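Local structure of protein mini spindles (Drosophila melanogaster, 5VJC) at residues A[44-48]-A[49-53]; A[54-57]-A[58-62]; A[196-199]-A[200-204]; A[234-237]-A[238-242]. The protein probably binds tubulin through its TOG domains, promoting microtubule dynamics and mitotic spindle formation. One frame throughout, in Å; residues are numbered along the deposited sequence.

In the fold
All four contacts are local, at or near helix C-termini of an all-helical TOG domain. Each has a buried side (Met46, Val51; Leu55, Met59; Leu198, Ile199; Val235, Val237) and an exposed one (Thr48, Asn50; Ala57; Glu200, Ser201; Phe239, Leu240). Contacts 1 and 2, on successive helices, touch where Met46 SD lies 3.4 Å from Met59 SD. Contacts 3 and 4 touch where Met204 CG, just past helix 185-202, lies 3.3 Å from Ser241 OG. The pairs lie on opposite sides of the chain's centre, contact 3 nearest it. Contact 1 combines backbone bonds and waters with one apolar pair; contact 2 joins main-chain bonds to apolar pairs and the Phe60 ring; contacts 3 and 4 add serine hydroxyls bonded to carbonyls.

Contact 1. Residues A[44-48]-A[49-53]; sequences DQMMT and ANVNK
Val51 folds back on Met46 where helix 36-48 ends, and this is the close-packed half of the contact. Methyl CG2 of Val51 rests 4.0 Å from Met46 CB, while Val51 CB lies 3.5 Å from Met46 O. The valine holds CG1 anti to its own N (chi1 170°), which leaves CG2 beside that N and next to the methionine. Met46 touches with the base of its side chain; the extended remainder runs on to Met59, Phe60 and Trp95. Val51 N donates to Met46 O at 3.1 Å, so the same two residues are joined by a polar bond and an apolar touch. Beside them, buried Ala49 donates from N to Gln45 O at 3.0 Å, and its methyl packs on Leu91 and Arg17. The other half is loose and wet. Asn50 N donates to Met47 O at 2.9 Å, and a water bridges Met47 O to Val51 O, giving 2.8 Å to each. A second water joins Asn50 OD1 to Met47 O, weakly at the latter. Here the Lys53 chain comes in crosswise to Met47, Lys53 NZ 3.8 Å from Met47 SD, a loose touch. Downstream, Asn52 caps the start of helix 53-59, its OD1 accepting from Leu55 N. Asn50, with positive phi (60°), is the turning point: the bonds back to Met46 O and Met47 O, with the apolar Met46-Val51 pair alongside, form a Schellman motif.

Contact 2. Residues A[54-57]-A[58-62]; sequences ALIA and NMFHD
Asn58 meets Ala54 one turn back on helix 53-59: its N donates to Ala54 O at 3.0 Å, and its CB lies 3.5 Å from Leu55 O. The side chain also touches Tyr66 and Val70 of helix 64-77. Met59 follows, its N bonded to Leu55 O at 2.8 Å. Its side chain runs extended beyond CG, so that terminal CE arrives at Leu55 CD2, 3.7 Å away, and the two chains slant across each other between helices 36-48 and 64-77. Phe60 is the first residue to leave helical geometry. Its N still reaches Ile56 O at 3.2 Å, and the same oxygen lies at the ring edge, near the ring plane, 3.2 Å from Phe60 CD2. Ile56 CG2 touches the same Phe60 CD2 at 4.0 Å. His61 adds little to the contact beyond CB, 3.8 Å from Ala57 O; its ND1 is bonded to Asp63 N and its ring meets that of Tyr66. The chemistry is thus of two kinds: main-chain bonds close the final turn, while Leu55, Ile56 and Met59 present a buried apolar flank to the neighbouring helices, with Phe60 at its partly exposed end.

Contact 3. Residues A[196-199]-A[200-204]; sequences TFLI and ESYGM
Ser201 lies over the ring of Phe197: its OG stands 3.5 Å above the ring plane, over the centre. The same hydroxyl donates to Phe197 O at 2.8 Å, from above the carbonyl plane, and Ser201 N reaches that oxygen at 3.0 Å from the opposite face. Two bonds therefore grip one carbonyl, and the bond to Phe197 O fixes the rotation of the hydroxyl, with the ring face beneath it. Phe197 brings its ring under the serine by setting CG anti to the backbone N (chi1 165°), and Arg161 makes a cation-pi contact with the ring. An alanine in place of Phe197 is likely to strip Ser201 OG of its aromatic cover and leave Arg161 without its cation-pi mate. One residue along, Leu198 and Tyr202 run alongside each other, Leu198 CD2 3.8 Å from Tyr202 CE2. Leu198 O accepts from Tyr202 N at 2.8 Å and also lies at the edge of the tyrosine ring, in its plane. These pairs close helix 185-202 of the HEAT-repeat array that makes up a TOG domain; Gly203, with positive phi (72°), ends it. Past the glycine, Met204 curls back through bends at chi2 and chi3 until SD lies 4.0 Å from Ile199 CG2. Farther out, Phe169 stacks on the Tyr202 ring, Phe173 of helix 169-178 packs on Leu198 and Ile199, and Leu240 and Ser241 of helix 224-241 back Met204.

Contact 4. Residues A[234-237]-A[238-242]; sequences IVQV and FFLSG
Val235 and Phe239 form the apolar pair: the valine flanks the ring, with Val235 CG1 3.6 Å from Phe239 CE2. The phenylalanine ring also turns one face to the backbone: Val235 O stands 3.6 Å above its plane, off-centre, while accepting from Phe239 N at 3.0 Å. A mixed contact lies next to it. Gln236 bends at chi2 (63°), which brings its amide toward Leu240, Gln236 NE2 3.5 Å from Leu240 CG; Thr196 and Glu200 of helix 185-202 touch the same glutamine. Both helices belong to the row of paired, HEAT-type helices of a TOG domain, and near its C-terminal end helix 224-241 also meets helix 254-264, where Leu260 and Ile264 pack on Val235 and Ile264 on Phe238. The polar group gathers on Val237 O, which accepts from Ser241 OG at 3.0 Å and from Leu240 N at 3.2 Å, the two donors coming from opposite faces of its plane. A valine in place of Ser241 would probably leave Val237 O without its hydroxyl partner and disturb the fit against Met204 and Met248, which the small side chain now touches. Phe238 O likewise takes two donors, Ser241 N and, at 2.7 Å, Gly242 N, both from the same face. Gly242 then leaves the helix with positive phi (69°), and its O accepts from Thr245 OG1 at the start of helix 245-248.

Contact 1. Residues A[44-48]-A[49-53]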
loop_
_atom_site.group_PDB
_atom_site.type_symbol
_atom_site.label_atom_id
_atom_site.label_comp_id
_atom_site.label_asym_id
_atom_site.label_seq_id
_atom_site.Cartn_x
_atom_site.Cartn_y
_atom_site.Cartn_z
ATOM N N ASP A 44 -12.917 18.996 5.114
ATOM C CA ASP A 44 -14.201 19.384 4.503
ATOM C C ASP A 44 -15.126 18.187 4.289
ATOM O O ASP A 44 -16.298 18.205 4.688
ATOM C CB ASP A 44 -13.953 20.086 3.168
ATOM C CG ASP A 44 -13.576 21.559 3.341
ATOM O OD1 ASP A 44 -13.446 21.996 4.503
ATOM O OD2 ASP A 44 -13.397 22.275 2.323
ATOM N N GLN A 45 -14.594 17.131 3.671
ATOM C CA GLN A 45 -15.383 15.937 3.382
ATOM C C GLN A 45 -15.837 15.229 4.642
ATOM O O GLN A 45 -16.934 14.681 4.680
ATOM C CB GLN A 45 -14.596 14.959 2.511
ATOM C CG GLN A 45 -14.405 15.439 1.076
ATOM C CD GLN A 45 -13.646 14.427 0.251
ATOM O OE1 GLN A 45 -12.715 13.777 0.751
ATOM N NE2 GLN A 45 -14.044 14.261 -1.006
ATOM N N MET A 46 -14.997 15.221 5.674
ATOM C CA MET A 46 -15.403 14.574 6.923
ATOM C C MET A 46 -16.505 15.389 7.596
ATOM O O MET A 46 -17.433 14.827 8.188
ATOM C CB MET A 46 -14.228 14.412 7.878
ATOM C CG MET A 46 -13.285 13.257 7.526
ATOM S SD MET A 46 -11.993 13.213 8.760
ATOM C CE MET A 46 -11.028 11.799 8.159
ATOM N N MET A 47 -16.369 16.711 7.522
ATOM C CA MET A 47 -17.404 17.626 8.021
ATOM C C MET A 47 -18.742 17.277 7.386
ATOM O O MET A 47 -19.695 16.915 8.070
ATOM C CB MET A 47 -17.044 19.085 7.714
ATOM C CG MET A 47 -15.952 19.670 8.575
ATOM S SD MET A 47 -16.460 19.904 10.288
ATOM C CE MET A 47 -14.961 20.602 10.999
ATOM N N THR A 48 -18.776 17.363 6.063
ATOM C CA THR A 48 -19.956 17.029 5.259
ATOM C C THR A 48 -20.526 15.644 5.560
ATOM O O THR A 48 -21.746 15.441 5.522
ATOM C CB THR A 48 -19.612 17.135 3.768
ATOM O OG1 THR A 48 -19.197 18.479 3.480
ATOM C CG2 THR A 48 -20.789 16.748 2.880
ATOM N N ALA A 49 -19.652 14.695 5.890
ATOM C CA ALA A 49 -20.084 13.325 6.176
ATOM C C ALA A 49 -20.596 13.115 7.615
ATOM O O ALA A 49 -20.936 12.002 7.982
ATOM C CB ALA A 49 -18.931 12.340 5.880
ATOM N N ASN A 50 -20.681 14.180 8.415
ATOM C CA ASN A 50 -21.090 14.054 9.823
ATOM C C ASN A 50 -20.165 13.166 10.663
ATOM O O ASN A 50 -20.595 12.524 11.627
ATOM C CB ASN A 50 -22.523 13.523 9.939
ATOM C CG ASN A 50 -23.557 14.518 9.429
ATOM O OD1 ASN A 50 -23.423 15.730 9.617
ATOM N ND2 ASN A 50 -24.581 14.009 8.766
ATOM N N VAL A 51 -18.895 13.117 10.299
ATOM C CA VAL A 51 -17.912 12.520 11.206
ATOM C C VAL A 51 -17.925 13.357 12.497
ATOM O O VAL A 51 -17.960 14.583 12.429
ATOM C CB VAL A 51 -16.505 12.488 10.579
ATOM C CG1 VAL A 51 -15.457 12.108 11.614
ATOM C CG2 VAL A 51 -16.498 11.500 9.399
ATOM N N ASN A 52 -17.957 12.690 13.648
ATOM C CA ASN A 52 -17.891 13.361 14.948
ATOM C C ASN A 52 -16.920 14.537 14.927
ATOM O O ASN A 52 -15.770 14.385 14.529
ATOM C CB ASN A 52 -17.477 12.361 16.032
ATOM C CG ASN A 52 -17.445 12.983 17.420
ATOM O OD1 ASN A 52 -16.560 13.778 17.738
ATOM N ND2 ASN A 52 -18.407 12.611 18.254
ATOM N N LYS A 53 -17.375 15.720 15.332
ATOM C CA LYS A 53 -16.526 16.895 15.169
ATOM C C LYS A 53 -15.351 16.940 16.148
ATOM O O LYS A 53 -14.330 17.559 15.845
ATOM C CB LYS A 53 -17.362 18.172 15.266
ATOM C CG LYS A 53 -18.129 18.462 13.958
ATOM C CD LYS A 53 -19.608 18.694 14.191
ATOM C CE LYS A 53 -20.388 18.691 12.867
ATOM N NZ LYS A 53 -19.832 19.747 11.979
HETATM O O HOH W 1 -19.248 16.528 10.836
HETATM O O HOH W 2 -22.359 18.621 9.523
#

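Contact 2. Residues A[54-57]-A[58-62]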
loop_
_atom_site.group_PDB
_atom_site.type_symbol
_atom_site.label_atom_id
_atom_site.label_comp_id
_atom_site.label_asym_id
_atom_site.label_seq_id
_atom_site.Cartn_x
_atom_site.Cartn_y
_atom_site.Cartn_z
ATOM N N ALA A 54 -15.467 16.285 17.299
ATOM C CA ALA A 54 -14.306 16.214 18.192
ATOM C C ALA A 54 -13.227 15.310 17.571
ATOM O O ALA A 54 -12.029 15.593 17.669
ATOM C CB ALA A 54 -14.709 15.704 19.572
ATOM N N LEU A 55 -13.672 14.238 16.920
ATOM C CA LEU A 55 -12.764 13.304 16.265
ATOM C C LEU A 55 -12.010 14.023 15.159
ATOM O O LEU A 55 -10.785 13.928 15.073
ATOM C CB LEU A 55 -13.527 12.120 15.702
ATOM C CG LEU A 55 -12.688 10.946 15.205
ATOM C CD1 LEU A 55 -12.022 10.226 16.391
ATOM C CD2 LEU A 55 -13.549 9.999 14.393
ATOM N N ILE A 56 -12.748 14.756 14.324
ATOM C CA ILE A 56 -12.142 15.600 13.295
ATOM C C ILE A 56 -11.067 16.518 13.887
ATOM O O ILE A 56 -9.962 16.624 13.344
ATOM C CB ILE A 56 -13.207 16.464 12.563
ATOM C CG1 ILE A 56 -14.145 15.583 11.730
ATOM C CG2 ILE A 56 -12.540 17.509 11.671
ATOM C CD1 ILE A 56 -15.274 16.366 11.028
ATOM N N ALA A 57 -11.393 17.186 14.997
ATOM C CA ALA A 57 -10.437 18.070 15.658
ATOM C C ALA A 57 -9.132 17.334 15.999
ATOM O O ALA A 57 -8.042 17.841 15.720
ATOM C CB ALA A 57 -11.054 18.686 16.927
ATOM N N ASN A 58 -9.259 16.140 16.577
ATOM C CA ASN A 58 -8.101 15.317 16.951
ATOM C C ASN A 58 -7.328 14.797 15.754
ATOM O O ASN A 58 -6.107 14.661 15.804
ATOM C CB ASN A 58 -8.545 14.134 17.813
ATOM C CG ASN A 58 -8.895 14.553 19.221
ATOM O OD1 ASN A 58 -8.309 15.496 19.747
ATOM N ND2 ASN A 58 -9.859 13.869 19.833
ATOM N N MET A 59 -8.055 14.526 14.675
ATOM C CA MET A 59 -7.492 13.994 13.442
ATOM C C MET A 59 -6.508 14.959 12.804
ATOM O O MET A 59 -5.504 14.542 12.216
ATOM C CB MET A 59 -8.612 13.663 12.448
ATOM C CG MET A 59 -9.257 12.311 12.674
ATOM S SD MET A 59 -10.737 12.068 11.658
ATOM C CE MET A 59 -10.944 10.310 11.843
ATOM N N PHE A 60 -6.788 16.252 12.919
ATOM C CA PHE A 60 -5.939 17.230 12.259
ATOM C C PHE A 60 -5.129 18.067 13.258
ATOM O O PHE A 60 -4.576 19.105 12.922
ATOM C CB PHE A 60 -6.792 18.088 11.325
ATOM C CG PHE A 60 -7.469 17.271 10.249
ATOM C CD1 PHE A 60 -6.760 16.863 9.123
ATOM C CD2 PHE A 60 -8.780 16.838 10.400
ATOM C CE1 PHE A 60 -7.361 16.075 8.140
ATOM C CE2 PHE A 60 -9.396 16.041 9.420
ATOM C CZ PHE A 60 -8.689 15.658 8.292
ATOM N N HIS A 61 -5.016 17.564 14.477
ATOM C CA HIS A 61 -4.110 18.143 15.450
ATOM C C HIS A 61 -2.665 17.837 15.010
ATOM O O HIS A 61 -2.400 16.810 14.384
ATOM C CB HIS A 61 -4.407 17.582 16.842
ATOM C CG HIS A 61 -3.912 18.440 17.961
ATOM N ND1 HIS A 61 -2.570 18.665 18.195
ATOM C CD2 HIS A 61 -4.582 19.126 18.919
ATOM C CE1 HIS A 61 -2.434 19.454 19.246
ATOM N NE2 HIS A 61 -3.640 19.753 19.700
ATOM N N ASP A 62 -1.732 18.724 15.321
ATOM C CA ASP A 62 -0.346 18.505 14.916
ATOM C C ASP A 62 0.347 17.460 15.796
ATOM O O ASP A 62 1.331 16.858 15.388
ATOM C CB ASP A 62 0.438 19.822 14.939
ATOM C CG ASP A 62 0.690 20.381 13.535
ATOM O OD1 ASP A 62 -0.053 20.019 12.588
ATOM O OD2 ASP A 62 1.634 21.190 13.378
#

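Contact 3. Residues A[196-199]-A[200-204]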
loop_
_atom_site.group_PDB
_atom_site.type_symbol
_atom_site.label_atom_id
_atom_site.label_comp_id
_atom_site.label_asym_id
_atom_site.label_seq_id
_atom_site.Cartn_x
_atom_site.Cartn_y
_atom_site.Cartn_z
ATOM N N THR A 196 8.366 -11.012 -5.607
ATOM C CA THR A 196 8.646 -12.447 -5.554
ATOM C C THR A 196 7.478 -13.182 -4.890
ATOM O O THR A 196 7.021 -14.219 -5.388
ATOM C CB THR A 196 9.955 -12.741 -4.787
ATOM O OG1 THR A 196 11.032 -11.991 -5.360
ATOM C CG2 THR A 196 10.301 -14.249 -4.816
ATOM N N PHE A 197 6.985 -12.637 -3.776
ATOM C CA PHE A 197 5.841 -13.242 -3.102
ATOM C C PHE A 197 4.623 -13.288 -4.031
ATOM O O PHE A 197 3.945 -14.315 -4.151
ATOM C CB PHE A 197 5.504 -12.489 -1.807
ATOM C CG PHE A 197 4.143 -12.830 -1.251
ATOM C CD1 PHE A 197 3.970 -13.952 -0.447
ATOM C CD2 PHE A 197 3.041 -12.047 -1.548
ATOM C CE1 PHE A 197 2.712 -14.269 0.052
ATOM C CE2 PHE A 197 1.787 -12.360 -1.048
ATOM C CZ PHE A 197 1.631 -13.469 -0.241
ATOM N N LEU A 198 4.355 -12.180 -4.707
ATOM C CA LEU A 198 3.197 -12.094 -5.588
ATOM C C LEU A 198 3.298 -13.038 -6.788
ATOM O O LEU A 198 2.301 -13.640 -7.209
ATOM C CB LEU A 198 3.023 -10.652 -6.084
ATOM C CG LEU A 198 2.542 -9.676 -5.016
ATOM C CD1 LEU A 198 2.571 -8.259 -5.584
ATOM C CD2 LEU A 198 1.140 -10.073 -4.533
ATOM N N ILE A 199 4.493 -13.149 -7.351
ATOM C CA ILE A 199 4.706 -14.047 -8.495
ATOM C C ILE A 199 4.570 -15.523 -8.071
ATOM O O ILE A 199 3.956 -16.309 -8.768
ATOM C CB ILE A 199 6.083 -13.807 -9.139
ATOM C CG1 ILE A 199 6.107 -12.424 -9.796
ATOM C CG2 ILE A 199 6.390 -14.877 -10.200
ATOM C CD1 ILE A 199 7.470 -12.027 -10.284
ATOM N N GLU A 200 5.138 -15.883 -6.922
ATOM C CA GLU A 200 4.941 -17.223 -6.364
ATOM C C GLU A 200 3.459 -17.532 -6.068
ATOM O O GLU A 200 3.010 -18.681 -6.190
ATOM C CB GLU A 200 5.778 -17.385 -5.088
ATOM C CG GLU A 200 6.122 -18.825 -4.764
ATOM C CD GLU A 200 6.743 -18.991 -3.381
ATOM O OE1 GLU A 200 6.593 -18.078 -2.544
ATOM O OE2 GLU A 200 7.387 -20.036 -3.131
ATOM N N SER A 201 2.696 -16.500 -5.709
ATOM C CA SER A 201 1.313 -16.664 -5.270
ATOM C C SER A 201 0.311 -16.680 -6.410
ATOM O O SER A 201 -0.666 -17.433 -6.384
ATOM C CB SER A 201 0.941 -15.550 -4.287
ATOM O OG SER A 201 1.752 -15.632 -3.128
ATOM N N TYR A 202 0.550 -15.847 -7.414
ATOM C CA TYR A 202 -0.406 -15.665 -8.486
ATOM C C TYR A 202 0.092 -16.270 -9.791
ATOM O O TYR A 202 -0.652 -16.364 -10.756
ATOM C CB TYR A 202 -0.714 -14.178 -8.662
ATOM C CG TYR A 202 -1.520 -13.625 -7.506
ATOM C CD1 TYR A 202 -2.900 -13.767 -7.475
ATOM C CD2 TYR A 202 -0.903 -12.991 -6.436
ATOM C CE1 TYR A 202 -3.653 -13.285 -6.404
ATOM C CE2 TYR A 202 -1.647 -12.495 -5.366
ATOM C CZ TYR A 202 -3.023 -12.638 -5.364
ATOM O OH TYR A 202 -3.772 -12.165 -4.308
ATOM N N GLY A 203 1.360 -16.668 -9.814
ATOM C CA GLY A 203 1.971 -17.167 -11.037
ATOM C C GLY A 203 2.230 -16.071 -12.058
ATOM O O GLY A 203 1.965 -14.882 -11.811
ATOM N N MET A 204 2.744 -16.463 -13.222
ATOM C CA MET A 204 3.200 -15.485 -14.204
ATOM C C MET A 204 2.101 -14.670 -14.845
ATOM O O MET A 204 2.413 -13.704 -15.542
ATOM C CB MET A 204 4.015 -16.166 -15.302
ATOM C CG MET A 204 5.313 -16.763 -14.796
ATOM S SD MET A 204 6.448 -15.517 -14.140
ATOM C CE MET A 204 6.421 -14.333 -15.494
#

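Contact 4. Residues A[234-237]-A[238-242]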
loop_
_atom_site.group_PDB
_atom_site.type_symbol
_atom_site.label_atom_id
_atom_site.label_comp_id
_atom_site.label_asym_id
_atom_site.label_seq_id
_atom_site.Cartn_x
_atom_site.Cartn_y
_atom_site.Cartn_z
ATOM N N ILE A 234 14.114 -13.067 -10.068
ATOM C CA ILE A 234 14.248 -13.604 -11.421
ATOM C C ILE A 234 14.333 -15.130 -11.368
ATOM O O ILE A 234 13.798 -15.810 -12.241
ATOM C CB ILE A 234 15.475 -13.011 -12.149
ATOM C CG1 ILE A 234 15.244 -11.524 -12.406
ATOM C CG2 ILE A 234 15.720 -13.707 -13.487
ATOM C CD1 ILE A 234 13.981 -11.233 -13.201
ATOM N N VAL A 235 14.968 -15.657 -10.324
ATOM C CA VAL A 235 15.021 -17.100 -10.108
ATOM C C VAL A 235 13.608 -17.695 -10.014
ATOM O O VAL A 235 13.298 -18.709 -10.640
ATOM C CB VAL A 235 15.812 -17.453 -8.824
ATOM C CG1 VAL A 235 15.494 -18.869 -8.364
ATOM C CG2 VAL A 235 17.308 -17.285 -9.055
ATOM N N GLN A 236 12.748 -17.040 -9.243
ATOM C CA GLN A 236 11.373 -17.485 -9.106
ATOM C C GLN A 236 10.682 -17.418 -10.451
ATOM O O GLN A 236 9.899 -18.319 -10.816
ATOM C CB GLN A 236 10.641 -16.641 -8.061
ATOM C CG GLN A 236 9.165 -16.897 -7.986
ATOM C CD GLN A 236 8.838 -18.321 -7.561
ATOM O OE1 GLN A 236 9.177 -18.747 -6.458
ATOM N NE2 GLN A 236 8.190 -19.066 -8.447
ATOM N N VAL A 237 10.980 -16.371 -11.214
ATOM C CA VAL A 237 10.437 -16.282 -12.560
ATOM C C VAL A 237 10.961 -17.471 -13.383
ATOM O O VAL A 237 10.222 -18.045 -14.189
ATOM C CB VAL A 237 10.793 -14.946 -13.245
ATOM C CG1 VAL A 237 10.364 -14.957 -14.684
ATOM C CG2 VAL A 237 10.125 -13.776 -12.519
ATOM N N PHE A 238 12.214 -17.866 -13.150
ATOM C CA PHE A 238 12.800 -18.960 -13.925
ATOM C C PHE A 238 12.078 -20.293 -13.666
ATOM O O PHE A 238 11.804 -21.041 -14.600
ATOM C CB PHE A 238 14.295 -19.106 -13.627
ATOM C CG PHE A 238 14.947 -20.243 -14.372
ATOM C CD1 PHE A 238 14.994 -20.242 -15.766
ATOM C CD2 PHE A 238 15.504 -21.315 -13.687
ATOM C CE1 PHE A 238 15.592 -21.288 -16.462
ATOM C CE2 PHE A 238 16.097 -22.365 -14.379
ATOM C CZ PHE A 238 16.141 -22.346 -15.769
ATOM N N PHE A 239 11.758 -20.558 -12.400
ATOM C CA PHE A 239 11.036 -21.762 -11.987
ATOM C C PHE A 239 9.661 -21.895 -12.619
ATOM O O PHE A 239 9.125 -23.001 -12.719
ATOM C CB PHE A 239 10.878 -21.794 -10.465
ATOM C CG PHE A 239 12.165 -21.997 -9.711
ATOM C CD1 PHE A 239 13.233 -22.660 -10.285
ATOM C CD2 PHE A 239 12.295 -21.540 -8.412
ATOM C CE1 PHE A 239 14.414 -22.843 -9.582
ATOM C CE2 PHE A 239 13.469 -21.723 -7.703
ATOM C CZ PHE A 239 14.531 -22.377 -8.288
ATOM N N LEU A 240 9.068 -20.780 -13.030
ATOM C CA LEU A 240 7.726 -20.826 -13.588
ATOM C C LEU A 240 7.735 -20.683 -15.090
ATOM O O LEU A 240 6.739 -20.976 -15.744
ATOM C CB LEU A 240 6.837 -19.732 -12.983
ATOM C CG LEU A 240 6.575 -19.814 -11.476
ATOM C CD1 LEU A 240 5.731 -18.610 -11.038
ATOM C CD2 LEU A 240 5.876 -21.137 -11.125
ATOM N N SER A 241 8.859 -20.229 -15.640
ATOM C CA SER A 241 8.869 -19.803 -17.040
ATOM C C SER A 241 9.927 -20.517 -17.869
ATOM O O SER A 241 9.860 -20.519 -19.096
ATOM C CB SER A 241 9.085 -18.292 -17.136
ATOM O OG SER A 241 8.174 -17.593 -16.302
ATOM N N GLY A 242 10.906 -21.110 -17.198
ATOM C CA GLY A 242 11.935 -21.866 -17.888
ATOM C C GLY A 242 12.864 -20.982 -18.702
ATOM O O GLY A 242 12.957 -19.776 -18.463
#